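Local coordinates for hypothetical conserved protein TTC0263 (Thermus thermophilus, PDB 2PL2), which is of unknown function but has an all-helical tetratricopeptide-repeat fold, a type of scaffold that commonly mediates protein-protein interactions, at residues A[25-28]-A[29-32]; A[36-39]-A[40-43]; A[126-130]-A[131-135]; A[155-158]-A[159-163]. All coordinates share one frame; numbering follows the deposited sequence.

Overall arrangement
From the N terminus, the four contacts follow one another without nesting or crossing, and each is local, so none closes a long loop. Contact 1 spans the last eight residues of helix 21-32. Contact 2 is the start of helix 39-51, after the connecting loop, and packs directly on contact 1 where Leu32 CD2 meets Ala41 CB at 3.6 Å. On the other side of the chain's centre, contact 3 is the turn from helix 118-130 into helix 134-147, and contact 4 lies in the later part of helix 151-164. These two also touch, Ala129 CB lying 4.2 Å from Leu160 CD1. Between the two pairs, the centres of contacts 1 and 3 are about 35 Å apart.

Contact 1 of 4, residues A[25-28]-A[29-32]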
# COMPACT_ATOMS: atom_id res chain seq x y z
N LEU A 25 -10.44 -8.10 6.14
CA LEU A 25 -11.51 -8.06 5.15
C LEU A 25 -12.53 -9.18 5.31
O LEU A 25 -13.72 -8.93 5.38
CB LEU A 25 -10.93 -8.12 3.74
CG LEU A 25 -11.99 -7.96 2.64
CD1 LEU A 25 -12.28 -6.46 2.47
CD2 LEU A 25 -11.51 -8.55 1.34
N THR A 26 -12.04 -10.42 5.37
CA THR A 26 -12.90 -11.58 5.51
C THR A 26 -13.75 -11.56 6.78
O THR A 26 -14.90 -12.00 6.78
CB THR A 26 -12.07 -12.90 5.45
OG1 THR A 26 -11.28 -13.02 6.63
CG2 THR A 26 -11.15 -12.90 4.24
N LEU A 27 -13.19 -11.03 7.86
CA LEU A 27 -13.93 -10.96 9.12
C LEU A 27 -15.04 -9.92 9.02
O LEU A 27 -16.14 -10.13 9.52
CB LEU A 27 -13.00 -10.61 10.28
CG LEU A 27 -12.08 -11.75 10.74
CD1 LEU A 27 -11.01 -11.19 11.65
CD2 LEU A 27 -12.89 -12.82 11.46
N PHE A 28 -14.75 -8.80 8.37
CA PHE A 28 -15.72 -7.73 8.20
C PHE A 28 -16.85 -8.16 7.26
O PHE A 28 -17.96 -7.62 7.31
CB PHE A 28 -15.04 -6.46 7.66
CG PHE A 28 -14.08 -5.83 8.62
CD1 PHE A 28 -14.36 -5.80 9.99
CD2 PHE A 28 -12.88 -5.27 8.17
CE1 PHE A 28 -13.46 -5.23 10.88
CE2 PHE A 28 -11.99 -4.70 9.06
CZ PHE A 28 -12.28 -4.68 10.42
N GLU A 29 -16.56 -9.13 6.40
CA GLU A 29 -17.56 -9.64 5.48
C GLU A 29 -18.50 -10.53 6.29
O GLU A 29 -19.72 -10.44 6.15
CB GLU A 29 -16.88 -10.37 4.33
CG GLU A 29 -16.01 -9.42 3.51
CD GLU A 29 -15.18 -10.07 2.43
OE1 GLU A 29 -14.65 -11.18 2.65
OE2 GLU A 29 -15.04 -9.45 1.35
N ARG A 30 -17.94 -11.35 7.17
CA ARG A 30 -18.76 -12.21 8.02
C ARG A 30 -19.62 -11.34 8.95
O ARG A 30 -20.69 -11.75 9.39
CB ARG A 30 -17.88 -13.13 8.86
CG ARG A 30 -17.25 -14.28 8.08
CD ARG A 30 -16.17 -14.98 8.90
NE ARG A 30 -16.63 -15.31 10.25
CZ ARG A 30 -15.86 -15.79 11.21
NH1 ARG A 30 -14.57 -16.02 10.98
NH2 ARG A 30 -16.37 -16.04 12.41
N ALA A 31 -19.12 -10.14 9.23
CA ALA A 31 -19.81 -9.19 10.10
C ALA A 31 -21.04 -8.68 9.39
O ALA A 31 -22.07 -8.43 10.00
CB ALA A 31 -18.87 -8.03 10.45
N LEU A 32 -20.91 -8.52 8.08
CA LEU A 32 -22.00 -8.06 7.25
C LEU A 32 -23.03 -9.15 6.97
O LEU A 32 -24.23 -8.89 6.97
CB LEU A 32 -21.44 -7.53 5.95
CG LEU A 32 -20.61 -6.27 6.18
CD1 LEU A 32 -19.79 -6.00 4.94
CD2 LEU A 32 -21.53 -5.10 6.52
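Arg30 N to Thr26 O (3.1 Å), Ala31 N to Leu27 O and Leu32 N to Phe28 O are successive i to i+4 hydrogen bonds, whereas Glu29 N makes only weak bonds, to Leu25 O and Thr26 O. Glu29 lays its side chain back over the preceding turn. With CG anti to the carbonyl carbon (chi1 -64°) and the chain extended beyond it, the carboxylate runs diagonally past Leu25. OE2 lies 3.6 Å from both Leu25 CG and Leu25 CD2, while OE1 is 3.4 Å from Thr26 CA. Leu27 and Arg30 run alongside each other in the same direction, and Leu27 CD2 comes within 3.6 Å of Arg30 NH1, approaching the guanidinium obliquely. Ala31 CB rests against Phe28 O at 3.3 Å. The Thr26 hydroxyl turns back along the helix instead, where OG1 is hydrogen-bonded to Ala23 O. Leu27 packs on Leu11 and Leu15 of helix 6-17, and Phe28 meets the ring of Trp44 on helix 39-51. A charged outer face and apolar residues turned to the helices before and after it fit the stacked antiparallel helices of a tetratricopeptide-repeat array.

Contact 2 of 4, residues A[36-39]-A[40-43]; sequences PQDP and EALY
Asp38 and Ala41 meet at the N-cap of helix 39-51, where the loop following helix 21-32 turns into the next helix of the tetratricopeptide-repeat stack. Asp38 holds the N-cap position and Pro39 opens the first turn. The tight part is the backbone of that turn. Tyr43 N is hydrogen-bonded to Pro39 O at 2.7 Å, and Leu42 N makes a longer, weak but nearly straight bond of 3.3 Å to Asp38 O. Leu42 closes over this turn from the loop side: a chi1 of -78° sets CG beside the backbone N, and CD1 reaches Gln37 O at 3.3 Å. Tyr43 sends its ring away from the loop, with Glu40 O in the ring plane at its edge, and its CB stays close to Pro39 O.

The carboxylate side is looser: Glu40 is exposed, and its chain leads off the turn toward solvent. Asp38 OD2 stands 3.5 Å from Ala41 N and 3.9 Å from Ala41 CB. Asp38 and Glu40 run side by side in the same direction, their carboxylate planes turned 56° apart, and Asp38 OD2 also lies close to Glu5 OE2. The closeness to Glu5 may raise the pKa of one of that pair, while the helix N terminus should favour a charged Asp38. Asn35 OD1 accepts a hydrogen bond from Asp38 N, which probably helps to set the approach to the cap. Pro39 and Tyr43 face the other way and pack on Leu65 of helix 55-68. The nearest approach between the charged ends of Asp38 and Glu40 is 4.8 Å, from OD2 to OE1.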
# COMPACT_ATOMS: atom_id res chain seq x y z
N PRO A 36 -26.16 -7.14 7.54
CA PRO A 36 -25.98 -6.57 6.20
C PRO A 36 -25.91 -5.05 6.06
O PRO A 36 -25.27 -4.53 5.14
CB PRO A 36 -27.15 -7.16 5.42
CG PRO A 36 -27.33 -8.50 6.06
CD PRO A 36 -27.25 -8.14 7.52
N GLN A 37 -26.57 -4.34 6.96
CA GLN A 37 -26.60 -2.89 6.90
C GLN A 37 -25.48 -2.24 7.71
O GLN A 37 -24.64 -1.52 7.16
CB GLN A 37 -27.96 -2.39 7.41
CG GLN A 37 -28.37 -3.03 8.73
CD GLN A 37 -29.87 -3.14 8.89
OE1 GLN A 37 -30.59 -2.14 8.84
NE2 GLN A 37 -30.35 -4.36 9.07
N ASP A 38 -25.49 -2.52 9.01
CA ASP A 38 -24.53 -2.00 9.97
C ASP A 38 -23.43 -1.13 9.35
O ASP A 38 -22.52 -1.63 8.69
CB ASP A 38 -23.91 -3.15 10.75
CG ASP A 38 -23.38 -2.72 12.09
OD1 ASP A 38 -24.14 -2.07 12.84
OD2 ASP A 38 -22.22 -3.04 12.39
N PRO A 39 -23.51 0.19 9.55
CA PRO A 39 -22.52 1.13 9.01
C PRO A 39 -21.10 0.93 9.54
O PRO A 39 -20.12 1.14 8.81
CB PRO A 39 -23.11 2.49 9.39
CG PRO A 39 -23.77 2.22 10.67
CD PRO A 39 -24.47 0.90 10.41
N GLU A 40 -20.98 0.53 10.81
CA GLU A 40 -19.67 0.31 11.41
C GLU A 40 -18.90 -0.79 10.68
O GLU A 40 -17.71 -0.62 10.40
CB GLU A 40 -19.80 -0.03 12.89
CG GLU A 40 -18.45 -0.31 13.54
CD GLU A 40 -18.51 -0.32 15.06
OE1 GLU A 40 -19.46 -0.91 15.64
OE2 GLU A 40 -17.58 0.25 15.68
N ALA A 41 -19.56 -1.90 10.35
CA ALA A 41 -18.87 -2.96 9.61
C ALA A 41 -18.49 -2.46 8.22
O ALA A 41 -17.36 -2.68 7.77
CB ALA A 41 -19.77 -4.20 9.52
N LEU A 42 -19.42 -1.77 7.55
CA LEU A 42 -19.21 -1.22 6.20
C LEU A 42 -18.07 -0.21 6.21
O LEU A 42 -17.31 -0.08 5.25
CB LEU A 42 -20.46 -0.49 5.69
CG LEU A 42 -21.67 -1.22 5.13
CD1 LEU A 42 -22.78 -0.20 4.83
CD2 LEU A 42 -21.29 -1.96 3.85
N TYR A 43 -17.99 0.54 7.30
CA TYR A 43 -16.94 1.53 7.47
C TYR A 43 -15.59 0.81 7.51
O TYR A 43 -14.69 1.12 6.73
CB TYR A 43 -17.14 2.31 8.78
CG TYR A 43 -15.88 2.98 9.28
CD1 TYR A 43 -15.36 4.11 8.65
CD2 TYR A 43 -15.20 2.48 10.39
CE1 TYR A 43 -14.19 4.72 9.11
CE2 TYR A 43 -14.04 3.07 10.86
CZ TYR A 43 -13.54 4.20 10.22
OH TYR A 43 -12.38 4.78 10.70

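Contact 3 of 4, residues A[126-130]-A[131-135]; sequences LVYAL and LGERD
Tyr128 and Glu133 cross at a slant, the ring and carboxylate planes 68° apart. Glu133 OE1 arrives at the ring edge, in its plane, 3.0 Å from Tyr128 CD1 and 3.5 Å from Tyr128 CE1, so the oxygen faces the C-H rim instead of the pi cloud. Glu133 reaches it with its chain extended beyond CG. Its other oxygen, OE2, makes a salt bridge to Lys136 NZ, which probably helps to keep the carboxylate in place. Leu131 approaches the same ring obliquely: its CD1 is 4.2 Å from Tyr128 CD1 and equally far from Val127 CG1, touching both. The backbone that carries these side chains forms a Schellman motif. Gly132 leaves the helix with positive phi (66°), Gly132 N is hydrogen-bonded to Ala129 O, and Glu133 N reaches back to Tyr128 O. Glu133 is then the N-cap of the next helix, so one residue both ends the turn and begins what follows. Among the neighbouring helices, Val127 and Leu131 pack on Leu104 of helix 93-113, Leu130 on Val84 and Tyr87 of helix 73-88, and Tyr128 on Ala137 and Ser140 of helix 134-147.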
# COMPACT_ATOMS: atom_id res chain seq x y z
N LEU A 126 -3.98 16.98 4.51
CA LEU A 126 -3.35 16.09 3.54
C LEU A 126 -3.92 16.37 2.16
O LEU A 126 -3.23 16.22 1.15
CB LEU A 126 -3.61 14.64 3.93
CG LEU A 126 -2.81 13.54 3.21
CD1 LEU A 126 -3.12 12.19 3.85
CD2 LEU A 126 -3.14 13.53 1.73
N VAL A 127 -5.19 16.79 2.10
CA VAL A 127 -5.84 17.09 0.84
C VAL A 127 -5.39 18.43 0.28
O VAL A 127 -5.15 18.56 -0.92
CB VAL A 127 -7.39 17.07 0.99
CG1 VAL A 127 -8.05 17.54 -0.30
CG2 VAL A 127 -7.86 15.67 1.35
N TYR A 128 -5.26 19.43 1.15
CA TYR A 128 -4.79 20.74 0.70
C TYR A 128 -3.37 20.63 0.15
O TYR A 128 -3.00 21.33 -0.80
CB TYR A 128 -4.80 21.74 1.84
CG TYR A 128 -6.15 22.35 2.12
CD1 TYR A 128 -6.89 22.96 1.10
CD2 TYR A 128 -6.68 22.34 3.40
CE1 TYR A 128 -8.12 23.55 1.36
CE2 TYR A 128 -7.91 22.92 3.67
CZ TYR A 128 -8.62 23.52 2.64
OH TYR A 128 -9.83 24.09 2.92
N ALA A 129 -2.56 19.77 0.76
CA ALA A 129 -1.18 19.57 0.31
C ALA A 129 -1.17 18.99 -1.11
O ALA A 129 -0.49 19.50 -1.99
CB ALA A 129 -0.44 18.65 1.27
N LEU A 130 -1.94 17.93 -1.32
CA LEU A 130 -2.02 17.30 -2.64
C LEU A 130 -2.47 18.34 -3.66
O LEU A 130 -2.16 18.24 -4.84
CB LEU A 130 -2.99 16.13 -2.62
CG LEU A 130 -2.56 15.00 -1.68
CD1 LEU A 130 -3.65 13.95 -1.56
CD2 LEU A 130 -1.27 14.37 -2.21
N LEU A 131 -3.21 19.35 -3.18
CA LEU A 131 -3.69 20.43 -4.03
C LEU A 131 -2.61 21.49 -4.16
O LEU A 131 -2.82 22.54 -4.77
CB LEU A 131 -4.95 21.06 -3.43
CG LEU A 131 -6.31 20.36 -3.58
CD1 LEU A 131 -7.31 21.00 -2.63
CD2 LEU A 131 -6.80 20.46 -5.01
N GLY A 132 -1.45 21.23 -3.58
CA GLY A 132 -0.38 22.20 -3.64
C GLY A 132 -0.75 23.45 -2.87
O GLY A 132 -0.28 24.55 -3.17
N GLU A 133 -1.62 23.29 -1.88
CA GLU A 133 -2.03 24.42 -1.05
C GLU A 133 -1.36 24.32 0.31
O GLU A 133 -2.01 24.16 1.34
CB GLU A 133 -3.55 24.45 -0.89
CG GLU A 133 -4.29 24.92 -2.13
CD GLU A 133 -5.78 25.01 -1.90
OE1 GLU A 133 -6.42 23.96 -1.65
OE2 GLU A 133 -6.31 26.14 -1.96
N ARG A 134 -0.03 24.41 0.27
CA ARG A 134 0.83 24.34 1.44
C ARG A 134 0.26 25.14 2.60
O ARG A 134 0.16 24.65 3.72
CB ARG A 134 2.22 24.87 1.08
CG ARG A 134 2.21 26.26 0.43
CD ARG A 134 3.59 26.68 -0.09
NE ARG A 134 4.05 25.82 -1.18
CZ ARG A 134 3.48 25.76 -2.38
NH1 ARG A 134 2.42 26.51 -2.66
NH2 ARG A 134 3.97 24.94 -3.31
N ASP A 135 -0.11 26.38 2.30
CA ASP A 135 -0.67 27.31 3.27
C ASP A 135 -1.84 26.76 4.07
O ASP A 135 -1.79 26.72 5.31
CB ASP A 135 -1.11 28.58 2.53
CG ASP A 135 -1.70 28.28 1.16
OD1 ASP A 135 -0.93 27.88 0.26
OD2 ASP A 135 -2.94 28.43 0.98

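Contact 4 of 4, residues A[155-158]-A[159-163]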
# COMPACT_ATOMS: atom_id res chain seq x y z
N SER A 155 3.96 13.65 12.30
CA SER A 155 4.57 13.13 11.06
C SER A 155 4.02 13.78 9.79
O SER A 155 4.76 14.09 8.86
CB SER A 155 4.36 11.62 10.94
OG SER A 155 4.55 11.00 12.19
N ALA A 156 2.70 13.96 9.74
CA ALA A 156 2.10 14.60 8.57
C ALA A 156 2.68 16.00 8.46
O ALA A 156 3.12 16.44 7.38
CB ALA A 156 0.59 14.67 8.73
N LEU A 157 2.69 16.70 9.60
CA LEU A 157 3.24 18.05 9.68
C LEU A 157 4.67 18.02 9.13
O LEU A 157 5.05 18.87 8.32
CB LEU A 157 3.28 18.52 11.13
CG LEU A 157 2.51 19.81 11.45
CD1 LEU A 157 2.72 20.19 12.92
CD2 LEU A 157 3.01 20.93 10.52
N ALA A 158 5.44 17.04 9.57
CA ALA A 158 6.82 16.86 9.13
C ALA A 158 6.82 16.79 7.63
O ALA A 158 7.54 17.54 6.95
CB ALA A 158 7.41 15.58 9.71
N GLU A 159 6.02 15.86 7.11
CA GLU A 159 5.85 15.65 5.68
C GLU A 159 5.51 16.92 4.94
O GLU A 159 6.09 17.19 3.89
CB GLU A 159 4.77 14.60 5.42
CG GLU A 159 5.31 13.19 5.42
CD GLU A 159 6.32 12.97 4.31
OE1 GLU A 159 5.94 13.08 3.13
OE2 GLU A 159 7.50 12.70 4.62
N LEU A 160 4.57 17.70 5.46
CA LEU A 160 4.22 18.97 4.81
C LEU A 160 5.40 19.96 4.83
O LEU A 160 5.49 20.85 4.00
CB LEU A 160 3.01 19.61 5.48
CG LEU A 160 2.62 21.00 4.95
CD1 LEU A 160 2.31 20.94 3.45
CD2 LEU A 160 1.43 21.53 5.74
N TYR A 161 6.32 19.80 5.79
CA TYR A 161 7.47 20.68 5.87
C TYR A 161 8.53 20.31 4.85
O TYR A 161 9.27 21.18 4.35
CB TYR A 161 8.06 20.69 7.27
CG TYR A 161 7.22 21.48 8.24
CD1 TYR A 161 6.57 22.63 7.81
CD2 TYR A 161 7.07 21.09 9.56
CE1 TYR A 161 5.80 23.37 8.67
CE2 TYR A 161 6.29 21.83 10.44
CZ TYR A 161 5.66 22.98 9.98
OH TYR A 161 4.86 23.72 10.80
N LEU A 162 8.62 19.03 4.52
CA LEU A 162 9.57 18.59 3.51
C LEU A 162 9.08 19.09 2.16
O LEU A 162 9.88 19.49 1.30
CB LEU A 162 9.72 17.07 3.52
CG LEU A 162 10.60 16.56 4.67
CD1 LEU A 162 10.72 15.06 4.63
CD2 LEU A 162 11.97 17.20 4.56
N SER A 163 7.77 19.09 1.98
CA SER A 163 7.15 19.55 0.74
C SER A 163 7.34 21.06 0.57
O SER A 163 7.57 21.54 -0.54
CB SER A 163 5.65 19.24 0.74
OG SER A 163 4.94 20.16 1.56
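Leu157, Ala158 and Glu159 bury the most surface between the two halves of this part of helix 151-164, and Tyr161 is the partner that Leu157 meets. The side chains of Leu157 and Tyr161 lie next to each other and point the same way. Leu157 CD2 sits 3.4 Å from Tyr161 CZ and the same distance from Tyr161 OH, so one methyl presses on the phenol end. The chi1 of Leu157, -122°, is well off a staggered value, with CD2 beside the ring. The backbone joins in as well: Leu157 O stands over one face of the tyrosine, 3.2 Å from Tyr161 CD2, and also accepts a hydrogen bond from Tyr161 N. The phenol OH has a weak hydrogen bond to Glu138 OE1.

Ala158 contributes mainly through its carbonyl. Ala158 O takes the N-H of Leu162 at 3.0 Å and, weakly, that of Tyr161, while Tyr161 CB lies against the same oxygen. The methyl of Ala158 packs on Tyr174 of helix 167-180.

Glu159 N is bonded to Ser155 O at 2.8 Å and almost straight, 172°. The side chain folds at chi2 (-62°) and heads off the helix, its CB staying 3.2 Å from Ala156 O. Glu159 OE2 forms a salt bridge with Arg20 NH2 of the second subunit, and Leu162 packs on the same Arg20. Leu157 and Leu160 reach helix 134-147 through Leu145 and Ala137. A helix packed against the ones before and after it is typical of the tetratricopeptide-repeat superhelix, and here it also contributes to the subunit interface.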